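Local coordinates for virulence associated protein VAPB (Rhodococcus equi, PDB 4CV7) that is a plasmid-encoded, virulence-associated protein of unknown molecular function, whose core domain folds as an eight-stranded antiparallel beta-barrel, at residues D28-G33 with S106-E111; Y6-N11 with Y24-M29; T62-Y67 with N77-S82; Y18-V23 with D32-G37. All coordinates share one frame; numbering follows the deposited sequence. Where two conformers were deposited one is given.

Interaction 1: residues D28-G33 with S106-E111; sequences DMVFDG and SWHNWE
The side chains of F31 and W107 cross at about a right angle on the inward side of the sheet, as partners of an antiparallel non-hydrogen-bonded pair. CB of F31 sits over one face of the indole, 3.5 Å from the centroid of the six-membered ring and only 7° off its normal. The phenyl group then continues along the indole and turns an edge toward the face of the five-membered ring, with the two planes at 52°. With CG of F31 anti to the backbone N (chi1 -179°), CD1 comes down beside W107 NE1, 3.7 Å away. On the outward side, V30 and H108 run side by side; V30 CB makes a CH-pi contact with the imidazole, 3.6 Å from H108 CE1. A bond from H108 ND1 to N109 O, 2.8 Å and almost straight, fixes the rotation of this ring, whereas H108 NE2 is buried without a modelled partner. The backbones are joined through V30 with H108 and D32 with S106, each hydrogen-bonded in both directions. Farther on, M29 bends its chain so that SD lies 3.4 Å from H108 O, and a water joins D28 O to W110 N. V23 of strand 18-25 and F78 pack round the inward aromatic pair. Strands 29-37 and 100-108 are thus sealed together, an antiparallel pairing between distant parts of the chain that belongs to the Greek-key barrel.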
loop_
_atom_site.group_PDB
_atom_site.type_symbol
_atom_site.label_atom_id
_atom_site.label_comp_id
_atom_site.label_asym_id
_atom_site.label_seq_id
_atom_site.Cartn_x
_atom_site.Cartn_y
_atom_site.Cartn_z
ATOM N N ASP A 28 7.919 7.220 10.953
ATOM C CA ASP A 28 9.107 6.495 10.511
ATOM C C ASP A 28 8.814 5.006 10.265
ATOM O O ASP A 28 9.624 4.137 10.494
ATOM C CB ASP A 28 10.314 6.755 11.428
ATOM C CG ASP A 28 10.553 8.242 11.735
ATOM O OD1 ASP A 28 10.171 9.158 10.948
ATOM O OD2 ASP A 28 11.261 8.474 12.718
ATOM N N MET A 29 7.591 4.719 9.795
ATOM C CA MET A 29 7.200 3.357 9.646
ATOM C C MET A 29 7.226 2.954 8.158
ATOM O O MET A 29 7.010 3.774 7.293
ATOM C CB MET A 29 5.768 3.179 10.142
ATOM C CG MET A 29 5.558 1.968 10.956
ATOM S SD MET A 29 6.610 1.726 12.421
ATOM C CE MET A 29 5.865 2.922 13.559
ATOM N N VAL A 30 7.413 1.694 7.874
ATOM C CA VAL A 30 7.550 1.241 6.545
ATOM C C VAL A 30 6.608 0.030 6.286
ATOM O O VAL A 30 6.598 -0.897 7.084
ATOM C CB VAL A 30 9.016 0.794 6.226
ATOM C CG1 VAL A 30 9.082 0.266 4.853
ATOM C CG2 VAL A 30 10.009 1.917 6.519
ATOM N N PHE A 31 5.824 0.107 5.194
ATOM C CA PHE A 31 4.958 -1.013 4.744
ATOM C C PHE A 31 5.762 -1.804 3.711
ATOM O O PHE A 31 6.164 -1.216 2.710
ATOM C CB PHE A 31 3.693 -0.500 4.203
ATOM C CG PHE A 31 2.747 -1.587 3.736
ATOM C CD1 PHE A 31 2.081 -2.353 4.650
ATOM C CD2 PHE A 31 2.581 -1.885 2.383
ATOM C CE1 PHE A 31 1.213 -3.383 4.223
ATOM C CE2 PHE A 31 1.668 -2.881 1.990
ATOM C CZ PHE A 31 1.086 -3.652 2.905
ATOM N N ASP A 32 5.813 -3.109 3.923
ATOM C CA ASP A 32 6.363 -4.079 2.952
ATOM C C ASP A 32 5.225 -4.962 2.506
ATOM O O ASP A 32 4.746 -5.779 3.344
ATOM C CB ASP A 32 7.449 -4.923 3.640
ATOM C CG ASP A 32 8.256 -5.870 2.715
ATOM O OD1 ASP A 32 7.934 -6.184 1.581
ATOM O OD2 ASP A 32 9.317 -6.345 3.146
ATOM N N GLY A 33 4.857 -4.870 1.250
ATOM C CA GLY A 33 3.754 -5.734 0.770
ATOM C C GLY A 33 4.053 -6.494 -0.489
ATOM O O GLY A 33 4.811 -6.067 -1.335
ATOM N N SER A 106 2.833 -5.983 5.901
ATOM C CA SER A 106 2.818 -5.454 7.288
ATOM C C SER A 106 3.757 -4.237 7.391
ATOM O O SER A 106 4.591 -3.991 6.525
ATOM C CB SER A 106 3.072 -6.527 8.292
ATOM O OG SER A 106 4.346 -6.994 8.010
ATOM N N TRP A 107 3.574 -3.559 8.508
ATOM C CA TRP A 107 4.346 -2.338 8.831
ATOM C C TRP A 107 5.416 -2.704 9.815
ATOM O O TRP A 107 5.225 -3.502 10.753
ATOM C CB TRP A 107 3.461 -1.238 9.411
ATOM C CG TRP A 107 2.375 -0.763 8.484
ATOM C CD1 TRP A 107 1.102 -1.278 8.318
ATOM C CD2 TRP A 107 2.445 0.376 7.598
ATOM N NE1 TRP A 107 0.415 -0.549 7.420
ATOM C CE2 TRP A 107 1.192 0.486 6.967
ATOM C CE3 TRP A 107 3.440 1.330 7.303
ATOM C CZ2 TRP A 107 0.942 1.485 6.057
ATOM C CZ3 TRP A 107 3.101 2.334 6.375
ATOM C CH2 TRP A 107 1.901 2.399 5.789
ATOM N N HIS A 108 6.553 -2.011 9.630
ATOM C CA HIS A 108 7.614 -2.181 10.659
ATOM C C HIS A 108 8.387 -0.895 10.823
ATOM O O HIS A 108 8.329 -0.006 9.986
ATOM C CB HIS A 108 8.503 -3.303 10.238
ATOM C CG HIS A 108 9.168 -3.041 8.948
ATOM N ND1 HIS A 108 10.301 -2.242 8.832
ATOM C CD2 HIS A 108 8.856 -3.434 7.691
ATOM C CE1 HIS A 108 10.647 -2.180 7.555
ATOM N NE2 HIS A 108 9.794 -2.904 6.859
ATOM N N ASN A 109 9.242 -0.796 11.869
ATOM C CA ASN A 109 10.020 0.376 12.145
ATOM C C ASN A 109 11.400 0.162 11.549
ATOM O O ASN A 109 11.680 -0.818 10.850
ATOM C CB ASN A 109 9.965 0.771 13.653
ATOM C CG ASN A 109 10.600 -0.251 14.566
ATOM O OD1 ASN A 109 11.615 -0.922 14.140
ATOM N ND2 ASN A 109 10.156 -0.323 15.834
ATOM N N TRP A 110 12.306 1.115 11.846
ATOM C CA TRP A 110 13.636 1.103 11.216
ATOM C C TRP A 110 14.486 -0.073 11.656
ATOM O O TRP A 110 15.476 -0.425 10.986
ATOM C CB TRP A 110 14.373 2.403 11.498
ATOM C CG TRP A 110 14.972 2.388 12.848
ATOM C CD1 TRP A 110 14.341 2.754 14.017
ATOM C CD2 TRP A 110 16.336 2.013 13.207
ATOM N NE1 TRP A 110 15.224 2.627 15.052
ATOM C CE2 TRP A 110 16.444 2.165 14.594
ATOM C CE3 TRP A 110 17.480 1.607 12.475
ATOM C CZ2 TRP A 110 17.642 1.879 15.296
ATOM C CZ3 TRP A 110 18.671 1.336 13.173
ATOM C CH2 TRP A 110 18.737 1.495 14.552
ATOM N N GLU A 111 14.194 -0.645 12.808
ATOM C CA GLU A 111 14.951 -1.814 13.317
ATOM C C GLU A 111 14.874 -3.096 12.439
ATOM O O GLU A 111 15.745 -3.974 12.579
ATOM C CB GLU A 111 14.546 -2.122 14.753
ATOM C CG GLU A 111 14.823 -0.963 15.720
ATOM C CD GLU A 111 14.228 -1.148 17.118
ATOM O OE1 GLU A 111 13.385 -2.060 17.342
ATOM O OE2 GLU A 111 14.560 -0.312 17.955
HETATM O O HOH W 1 11.277 3.764 12.663
#

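Interaction 2: residues Y6-N11 with Y24-M29; sequences YDVHGN and YGPEDM
Y24 and H9 form an antiparallel hydrogen-bonded pair, joined by a nearly straight bond from Y24 N to H9 O (2.8 Å, 178° at the hydrogen). Above this bond the two side chains lean together: CB of Y24 lies over one face of the imidazole, 3.9 Å from its centroid, while the rings themselves are inclined at 32°. H9 holds CG between its backbone N and carbonyl carbon (chi1 62°), which swings the ring over the neighbouring strand. Farther along the same side of the tyrosine ring, N11 ND2 lies at the ring edge, near its plane, 3.9 Å from Y24 CE2. Past the paired residues the strands separate, and a water donates to both D7 O and Y24 O. Here the contact becomes apolar: P26 CG approaches the Y6 ring, 3.6 Å from Y6 CG, and P26 CD packs 4.0 Å from V8 CG1. Farther out, L50 of strand 42-52 touches both V8 and P26, and L55 of helix 55-61 packs against both Y6 and P26. G25 N also bonds to M29 O, holding the turn toward the next strand. Together these contacts close the open end of the hairpin made by strands 4-14 and 18-25, the first beta hairpin of the barrel.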
loop_
_atom_site.group_PDB
_atom_site.type_symbol
_atom_site.label_atom_id
_atom_site.label_comp_id
_atom_site.label_asym_id
_atom_site.label_seq_id
_atom_site.Cartn_x
_atom_site.Cartn_y
_atom_site.Cartn_z
ATOM N N TYR A 6 -2.150 11.950 6.429
ATOM C CA TYR A 6 -0.698 11.953 6.488
ATOM C C TYR A 6 -0.110 11.890 5.117
ATOM O O TYR A 6 -0.509 11.004 4.354
ATOM C CB TYR A 6 -0.166 10.799 7.330
ATOM C CG TYR A 6 -0.831 10.597 8.714
ATOM C CD1 TYR A 6 -2.002 9.876 8.784
ATOM C CD2 TYR A 6 -0.331 11.150 9.847
ATOM C CE1 TYR A 6 -2.659 9.703 9.994
ATOM C CE2 TYR A 6 -0.900 10.917 11.095
ATOM C CZ TYR A 6 -2.100 10.163 11.156
ATOM O OH TYR A 6 -2.717 9.972 12.360
ATOM N N ASP A 7 0.959 12.639 4.842
ATOM C CA ASP A 7 1.647 12.548 3.595
ATOM C C ASP A 7 2.418 11.255 3.565
ATOM O O ASP A 7 3.095 10.911 4.566
ATOM C CB ASP A 7 2.645 13.726 3.483
ATOM C CG ASP A 7 1.993 15.043 3.186
ATOM O OD1 ASP A 7 0.839 15.127 2.760
ATOM O OD2 ASP A 7 2.789 16.000 3.290
ATOM N N VAL A 8 2.411 10.516 2.465
ATOM C CA VAL A 8 3.220 9.316 2.357
ATOM C C VAL A 8 3.828 9.243 0.961
ATOM O O VAL A 8 3.401 9.993 0.078
ATOM C CB VAL A 8 2.409 8.020 2.559
ATOM C CG1 VAL A 8 1.873 7.941 4.003
ATOM C CG2 VAL A 8 1.293 7.863 1.529
ATOM N N HIS A 9 4.816 8.400 0.798
ATOM C CA HIS A 9 5.351 8.126 -0.542
ATOM C C HIS A 9 5.723 6.676 -0.561
ATOM O O HIS A 9 5.792 6.007 0.494
ATOM C CB HIS A 9 6.529 9.018 -0.904
ATOM C CG HIS A 9 7.721 8.835 -0.003
ATOM N ND1 HIS A 9 7.824 9.459 1.229
ATOM C CD2 HIS A 9 8.887 8.142 -0.159
ATOM C CE1 HIS A 9 8.989 9.150 1.788
ATOM N NE2 HIS A 9 9.651 8.350 0.971
ATOM N N GLY A 10 5.913 6.114 -1.709
ATOM C CA GLY A 10 6.181 4.732 -1.854
ATOM C C GLY A 10 6.681 4.327 -3.203
ATOM O O GLY A 10 6.891 5.171 -4.056
ATOM N N ASN A 11 6.799 3.020 -3.403
ATOM C CA ASN A 11 7.177 2.560 -4.701
ATOM C C ASN A 11 6.619 1.146 -4.929
ATOM O O ASN A 11 6.189 0.449 -3.990
ATOM C CB ASN A 11 8.708 2.634 -4.879
ATOM C CG ASN A 11 9.502 1.892 -3.796
ATOM O OD1 ASN A 11 9.315 0.705 -3.576
ATOM N ND2 ASN A 11 10.237 2.630 -2.992
ATOM N N TYR A 24 6.314 4.471 2.770
ATOM C CA TYR A 24 6.991 5.143 3.893
ATOM C C TYR A 24 5.932 6.023 4.551
ATOM O O TYR A 24 5.452 6.995 3.945
ATOM C CB TYR A 24 8.215 5.898 3.395
ATOM C CG TYR A 24 9.126 4.891 2.660
ATOM C CD1 TYR A 24 9.852 4.000 3.422
ATOM C CD2 TYR A 24 9.147 4.710 1.272
ATOM C CE1 TYR A 24 10.619 3.009 2.860
ATOM C CE2 TYR A 24 9.924 3.651 0.714
ATOM C CZ TYR A 24 10.634 2.844 1.522
ATOM O OH TYR A 24 11.427 1.791 1.155
ATOM N N GLY A 25 5.512 5.647 5.740
ATOM C CA GLY A 25 4.430 6.288 6.418
ATOM C C GLY A 25 4.891 7.183 7.603
ATOM O O GLY A 25 6.099 7.245 7.926
ATOM N N PRO A 26 3.967 7.826 8.253
ATOM C CA PRO A 26 4.311 8.693 9.400
ATOM C C PRO A 26 4.845 7.914 10.576
ATOM O O PRO A 26 4.712 6.692 10.723
ATOM C CB PRO A 26 2.966 9.346 9.736
ATOM C CG PRO A 26 1.919 8.371 9.258
ATOM C CD PRO A 26 2.508 7.861 7.954
ATOM N N GLU A 27 5.602 8.623 11.408
ATOM C CA GLU A 27 6.232 7.977 12.579
ATOM C C GLU A 27 7.315 6.967 12.136
ATOM O O GLU A 27 7.621 5.994 12.834
ATOM C CB GLU A 27 5.211 7.467 13.668
ATOM C CG GLU A 27 4.283 8.646 14.002
ATOM C CD GLU A 27 3.230 8.434 15.091
ATOM O OE1 GLU A 27 3.222 7.391 15.745
ATOM O OE2 GLU A 27 2.471 9.409 15.389
ATOM N N ASP A 28 7.919 7.220 10.953
ATOM C CA ASP A 28 9.107 6.495 10.511
ATOM C C ASP A 28 8.814 5.006 10.265
ATOM O O ASP A 28 9.624 4.137 10.494
ATOM C CB ASP A 28 10.314 6.755 11.428
ATOM C CG ASP A 28 10.553 8.242 11.735
ATOM O OD1 ASP A 28 10.171 9.158 10.948
ATOM O OD2 ASP A 28 11.261 8.474 12.718
ATOM N N MET A 29 7.591 4.719 9.795
ATOM C CA MET A 29 7.200 3.357 9.646
ATOM C C MET A 29 7.226 2.954 8.158
ATOM O O MET A 29 7.010 3.774 7.293
ATOM C CB MET A 29 5.768 3.179 10.142
ATOM C CG MET A 29 5.558 1.968 10.956
ATOM S SD MET A 29 6.610 1.726 12.421
ATOM C CE MET A 29 5.865 2.922 13.559
HETATM O O HOH W 2 5.638 9.521 5.324
#

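Interaction 3: residues T62-Y67 with N77-S82; sequences TVSFQY and NFFDSS
F79 has the most surface buried here, and its ring lies across the side chains of S64 and Q66 on the outward side of the strand pair. Q66, next in buried area, extends its chain and crosses F79 at about a right angle, its amide meeting the ring obliquely; NE2 is 3.7 Å from F79 CE2, and the amide and ring planes differ by 29°. With F79 CG anti to its carbonyl carbon (chi1 -53°), the ring is directed along the strand toward Q66, while CB remains 3.5 Å from S64 OG. That hydroxyl shares a water with D80 O. F78, the third main participant, faces inward, where its CD1 touches T62 CG2 at 3.9 Å and F65 CB at 4.0 Å. F31 and W107 pack against this phenyl group from within the barrel. The backbone is regular at Q66 and N77, which bond in both directions, but V63 and S64 both face F79 in a classic beta bulge. F79 O consequently accepts two N-H groups, from V63 N at 2.9 Å and from S64 N at 3.2 Å. Just beyond, V63 CG2 rests 3.5 Å from S81 N. The hairpin of strands 64-68 and 74-79 therefore has two unlike sides: a mainly aromatic inward one, with the T62 methyl group against F78, and an outward one where a single phenyl group lies among polar side chains and water.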
loop_
_atom_site.group_PDB
_atom_site.type_symbol
_atom_site.label_atom_id
_atom_site.label_comp_id
_atom_site.label_asym_id
_atom_site.label_seq_id
_atom_site.Cartn_x
_atom_site.Cartn_y
_atom_site.Cartn_z
ATOM N N THR A 62 -2.427 -4.470 10.420
ATOM C CA THR A 62 -2.407 -4.740 8.989
ATOM C C THR A 62 -1.715 -6.083 8.749
ATOM O O THR A 62 -0.589 -6.325 9.153
ATOM C CB THR A 62 -1.671 -3.718 8.141
ATOM O OG1 THR A 62 -2.324 -2.459 8.238
ATOM C CG2 THR A 62 -1.598 -4.136 6.646
ATOM N N VAL A 63 -2.397 -6.979 8.011
ATOM C CA VAL A 63 -1.843 -8.207 7.448
ATOM C C VAL A 63 -1.958 -8.341 5.974
ATOM O O VAL A 63 -1.295 -9.198 5.352
ATOM C CB VAL A 63 -2.374 -9.496 8.174
ATOM C CG1 VAL A 63 -2.128 -9.451 9.681
ATOM C CG2 VAL A 63 -3.859 -9.762 7.829
ATOM N N SER A 64 -2.865 -7.596 5.389
ATOM C CA SER A 64 -3.128 -7.716 3.913
ATOM C C SER A 64 -3.464 -6.385 3.375
ATOM O O SER A 64 -3.717 -5.411 4.067
ATOM C CB SER A 64 -4.192 -8.701 3.620
ATOM O OG SER A 64 -5.459 -8.179 3.949
ATOM N N PHE A 65 -3.399 -6.303 2.044
ATOM C CA PHE A 65 -3.705 -5.055 1.321
ATOM C C PHE A 65 -4.281 -5.409 -0.039
ATOM O O PHE A 65 -4.010 -6.462 -0.577
ATOM C CB PHE A 65 -2.519 -4.087 1.258
ATOM C CG PHE A 65 -1.429 -4.484 0.315
ATOM C CD1 PHE A 65 -0.705 -5.671 0.457
ATOM C CD2 PHE A 65 -1.178 -3.755 -0.865
ATOM C CE1 PHE A 65 0.286 -6.036 -0.468
ATOM C CE2 PHE A 65 -0.203 -4.137 -1.768
ATOM C CZ PHE A 65 0.509 -5.276 -1.555
ATOM N N GLN A 66 -5.034 -4.428 -0.582
ATOM C CA GLN A 66 -5.522 -4.523 -1.924
ATOM C C GLN A 66 -5.345 -3.218 -2.606
ATOM O O GLN A 66 -5.452 -2.181 -1.973
ATOM C CB GLN A 66 -7.021 -4.898 -1.986
ATOM C CG GLN A 66 -7.305 -6.266 -1.395
ATOM C CD GLN A 66 -8.815 -6.569 -1.236
ATOM O OE1 GLN A 66 -9.576 -5.850 -1.784
ATOM N NE2 GLN A 66 -9.173 -7.243 -0.165
ATOM N N TYR A 67 -5.031 -3.253 -3.871
ATOM C CA TYR A 67 -4.866 -2.009 -4.659
ATOM C C TYR A 67 -5.782 -1.974 -5.862
ATOM O O TYR A 67 -6.172 -3.037 -6.374
ATOM C CB TYR A 67 -3.363 -1.834 -5.031
ATOM C CG TYR A 67 -2.853 -2.831 -6.036
ATOM C CD1 TYR A 67 -3.198 -2.677 -7.444
ATOM C CD2 TYR A 67 -2.170 -3.972 -5.677
ATOM C CE1 TYR A 67 -2.740 -3.569 -8.366
ATOM C CE2 TYR A 67 -1.651 -4.809 -6.608
ATOM C CZ TYR A 67 -1.950 -4.633 -7.889
ATOM O OH TYR A 67 -1.536 -5.488 -8.893
ATOM N N ASN A 77 -5.866 -0.182 -0.041
ATOM C CA ASN A 77 -6.602 -0.425 1.237
ATOM C C ASN A 77 -5.836 -1.418 2.076
ATOM O O ASN A 77 -5.307 -2.404 1.530
ATOM C CB ASN A 77 -7.972 -1.003 0.909
ATOM C CG ASN A 77 -8.886 -0.009 0.223
ATOM O OD1 ASN A 77 -8.810 1.187 0.420
ATOM N ND2 ASN A 77 -9.779 -0.536 -0.620
ATOM N N PHE A 78 -5.873 -1.179 3.385
ATOM C CA PHE A 78 -5.215 -2.078 4.336
ATOM C C PHE A 78 -6.199 -2.766 5.209
ATOM O O PHE A 78 -7.180 -2.152 5.673
ATOM C CB PHE A 78 -4.241 -1.291 5.228
ATOM C CG PHE A 78 -3.181 -0.556 4.454
ATOM C CD1 PHE A 78 -2.066 -1.250 4.029
ATOM C CD2 PHE A 78 -3.284 0.800 4.155
ATOM C CE1 PHE A 78 -1.075 -0.605 3.310
ATOM C CE2 PHE A 78 -2.271 1.403 3.424
ATOM C CZ PHE A 78 -1.169 0.734 3.041
ATOM N N PHE A 79 -5.983 -4.054 5.464
ATOM C CA PHE A 79 -6.897 -4.898 6.231
ATOM C C PHE A 79 -6.231 -5.733 7.293
ATOM O O PHE A 79 -5.048 -6.097 7.206
ATOM C CB PHE A 79 -7.645 -5.870 5.328
ATOM C CG PHE A 79 -8.344 -5.166 4.177
ATOM C CD1 PHE A 79 -9.644 -4.706 4.310
ATOM C CD2 PHE A 79 -7.768 -5.024 2.951
ATOM C CE1 PHE A 79 -10.265 -4.017 3.286
ATOM C CE2 PHE A 79 -8.391 -4.339 1.941
ATOM C CZ PHE A 79 -9.664 -3.897 2.062
ATOM N N ASP A 80 -6.982 -5.956 8.364
ATOM C CA ASP A 80 -6.638 -6.941 9.438
ATOM C C ASP A 80 -7.004 -8.343 9.077
ATOM O O ASP A 80 -7.579 -8.610 8.021
ATOM C CB ASP A 80 -7.142 -6.497 10.810
ATOM C CG ASP A 80 -8.593 -6.581 10.950
ATOM O OD1 ASP A 80 -9.257 -7.474 10.394
ATOM O OD2 ASP A 80 -9.209 -5.821 11.754
ATOM N N SER A 81 -6.641 -9.247 9.952
ATOM C CA SER A 81 -6.825 -10.678 9.662
ATOM C C SER A 81 -8.310 -11.082 9.599
ATOM O O SER A 81 -8.661 -12.133 8.988
ATOM C CB SER A 81 -6.027 -11.487 10.638
ATOM O OG SER A 81 -6.525 -11.326 11.937
ATOM N N SER A 82 -9.236 -10.308 10.118
ATOM C CA SER A 82 -10.643 -10.566 10.067
ATOM C C SER A 82 -11.267 -9.700 8.981
ATOM O O SER A 82 -12.535 -9.643 8.876
ATOM C CB SER A 82 -11.296 -10.118 11.387
ATOM O OG SER A 82 -10.814 -10.826 12.453
HETATM O O HOH W 3 -6.832 -9.746 5.641
#

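Interaction 4: residues Y18-V23 with D32-G37; sequences YQKFHV and DGDAGG
Strands 18-23 and 32-37 pair antiparallel along their length, with Q19-A35 and F21-G33 as the hydrogen-bonded pairs and their axes 4.6 Å apart at closest approach. On the outward side K20 joins two acidic residues of the opposite strand. Its chain, bent at chi2 and chi3, folds across so that NZ reaches D34 OD1 at 2.8 Å and, in the conformer described, one of two modelled for D32, the syn lone pair of D32 OD1 at 2.7 Å. D34 OD1 is gripped a second time by Y18 OH, which donates to its anti lone pair over 2.6 Å. Tyrosine ring and carboxylate are nearly coplanar, with OD1 at the ring's edge. This double hold fixes the D34 carboxylate and would probably stabilise its negative charge. On the inward side Q19 bends at chi2, letting NE2 donate to G37 O at 3.2 Å from above the carbonyl plane, while its OE1 lies 3.6 Å from A35 CB and forms a weak hydrogen bond with Y67 OH. F21 touches the same methyl group loosely and packs against F65 and Y67 across the interior. H22 stands beside D32, its side chain about 2 Å from a bound cobalt(II) ion, a coordination distance. The arrangement is a beta hairpin of the barrel wall, with a salt-bridge network and a metal-binding histidine on its outer surface.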
loop_
_atom_site.group_PDB
_atom_site.type_symbol
_atom_site.label_atom_id
_atom_site.label_comp_id
_atom_site.label_asym_id
_atom_site.label_seq_id
_atom_site.Cartn_x
_atom_site.Cartn_y
_atom_site.Cartn_z
ATOM N N TYR A 18 3.310 -10.648 -10.056
ATOM C CA TYR A 18 3.731 -10.333 -8.737
ATOM C C TYR A 18 4.140 -8.842 -8.656
ATOM O O TYR A 18 4.781 -8.364 -9.545
ATOM C CB TYR A 18 4.898 -11.212 -8.344
ATOM C CG TYR A 18 5.571 -10.830 -7.086
ATOM C CD1 TYR A 18 5.083 -11.120 -5.839
ATOM C CD2 TYR A 18 6.715 -10.017 -7.165
ATOM C CE1 TYR A 18 5.724 -10.663 -4.720
ATOM C CE2 TYR A 18 7.326 -9.482 -6.093
ATOM C CZ TYR A 18 6.941 -9.820 -4.832
ATOM O OH TYR A 18 7.540 -9.310 -3.695
ATOM N N GLN A 19 3.805 -8.269 -7.492
ATOM C CA GLN A 19 4.304 -6.874 -7.212
ATOM C C GLN A 19 4.805 -6.764 -5.813
ATOM O O GLN A 19 4.184 -7.237 -4.845
ATOM C CB GLN A 19 3.153 -5.847 -7.353
ATOM C CG GLN A 19 2.580 -5.875 -8.765
ATOM C CD GLN A 19 1.470 -6.902 -8.938
ATOM O OE1 GLN A 19 0.654 -7.011 -8.023
ATOM N NE2 GLN A 19 1.492 -7.652 -10.016
ATOM N N LYS A 20 5.946 -6.041 -5.649
ATOM C CA LYS A 20 6.404 -5.651 -4.328
ATOM C C LYS A 20 6.124 -4.173 -4.116
ATOM O O LYS A 20 6.464 -3.336 -4.935
ATOM C CB LYS A 20 7.900 -5.841 -4.328
ATOM C CG LYS A 20 8.501 -5.347 -3.008
ATOM C CD LYS A 20 8.252 -6.155 -1.786
ATOM C CE LYS A 20 9.256 -7.205 -1.530
ATOM N NZ LYS A 20 8.843 -7.943 -0.291
ATOM N N PHE A 21 5.409 -3.873 -3.012
ATOM C CA PHE A 21 5.115 -2.528 -2.644
ATOM C C PHE A 21 5.928 -2.112 -1.387
ATOM O O PHE A 21 6.055 -2.923 -0.465
ATOM C CB PHE A 21 3.592 -2.359 -2.277
ATOM C CG PHE A 21 2.646 -2.277 -3.427
ATOM C CD1 PHE A 21 2.378 -3.395 -4.196
ATOM C CD2 PHE A 21 1.996 -1.080 -3.751
ATOM C CE1 PHE A 21 1.491 -3.350 -5.263
ATOM C CE2 PHE A 21 1.111 -1.037 -4.850
ATOM C CZ PHE A 21 0.863 -2.178 -5.557
ATOM N N HIS A 22 6.358 -0.863 -1.358
ATOM C CA HIS A 22 6.874 -0.204 -0.128
ATOM C C HIS A 22 6.110 1.059 0.016
ATOM O O HIS A 22 5.851 1.819 -0.919
ATOM C CB HIS A 22 8.354 0.068 -0.213
ATOM C CG HIS A 22 9.137 -1.193 -0.192
ATOM N ND1 HIS A 22 9.656 -1.764 -1.316
ATOM C CD2 HIS A 22 9.517 -1.972 0.838
ATOM C CE1 HIS A 22 10.341 -2.852 -0.977
ATOM N NE2 HIS A 22 10.283 -2.984 0.327
ATOM N N VAL A 23 5.751 1.355 1.224
ATOM C CA VAL A 23 5.244 2.669 1.579
ATOM C C VAL A 23 5.968 3.211 2.777
ATOM O O VAL A 23 6.134 2.498 3.786
ATOM C CB VAL A 23 3.703 2.679 1.938
ATOM C CG1 VAL A 23 3.184 4.043 2.319
ATOM C CG2 VAL A 23 2.902 2.095 0.804
ATOM N N ASP A 32 5.813 -3.109 3.923
ATOM C CA ASP A 32 6.363 -4.079 2.952
ATOM C C ASP A 32 5.225 -4.962 2.506
ATOM O O ASP A 32 4.746 -5.779 3.344
ATOM C CB ASP A 32 7.449 -4.923 3.640
ATOM C CG ASP A 32 8.256 -5.870 2.715
ATOM O OD1 ASP A 32 7.934 -6.184 1.581
ATOM O OD2 ASP A 32 9.317 -6.345 3.146
ATOM N N GLY A 33 4.857 -4.870 1.250
ATOM C CA GLY A 33 3.754 -5.734 0.770
ATOM C C GLY A 33 4.053 -6.494 -0.489
ATOM O O GLY A 33 4.811 -6.067 -1.335
ATOM N N ASP A 34 3.509 -7.709 -0.523
ATOM C CA ASP A 34 3.746 -8.640 -1.595
ATOM C C ASP A 34 2.384 -9.000 -2.189
ATOM O O ASP A 34 1.619 -9.632 -1.486
ATOM C CB ASP A 34 4.418 -9.888 -1.034
ATOM C CG ASP A 34 5.784 -9.576 -0.490
ATOM O OD1 ASP A 34 6.718 -9.429 -1.263
ATOM O OD2 ASP A 34 5.939 -9.676 0.704
ATOM N N ALA A 35 2.171 -8.624 -3.429
ATOM C CA ALA A 35 0.847 -8.766 -4.043
ATOM C C ALA A 35 0.953 -9.658 -5.243
ATOM O O ALA A 35 1.963 -9.787 -5.917
ATOM C CB ALA A 35 0.253 -7.466 -4.429
ATOM N N GLY A 36 -0.211 -10.270 -5.615
ATOM C CA GLY A 36 -0.488 -10.708 -6.942
ATOM C C GLY A 36 -1.460 -9.802 -7.619
ATOM O O GLY A 36 -2.348 -9.229 -6.952
ATOM N N GLY A 37 -1.414 -9.766 -8.912
ATOM C CA GLY A 37 -2.329 -8.903 -9.671
ATOM C C GLY A 37 -2.054 -8.964 -11.115
ATOM O O GLY A 37 -0.939 -9.180 -11.518
#

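How the interactions relate
From the N terminus, interaction 2 first closes the hairpin of strands 4-14 and 18-25. Interaction 4 then pairs strand 18-25 with strand 29-37; the segments of the two contacts alternate along the chain, so they cross, and N11 N lies 2.9 Å from H22 O between them. Interaction 1 begins on strand 29-37, where interaction 4 shares D32 and G33, and closes a long loop by bringing back the last strand, 100-108. Interaction 3 is nested inside that loop as a separate hairpin. Strand 64-68 neighbours strand 100-108, so the four contacts tie together six adjoining strands, and F31, F65, F78 and F21 link interactions 1, 3 and 4 through the interior.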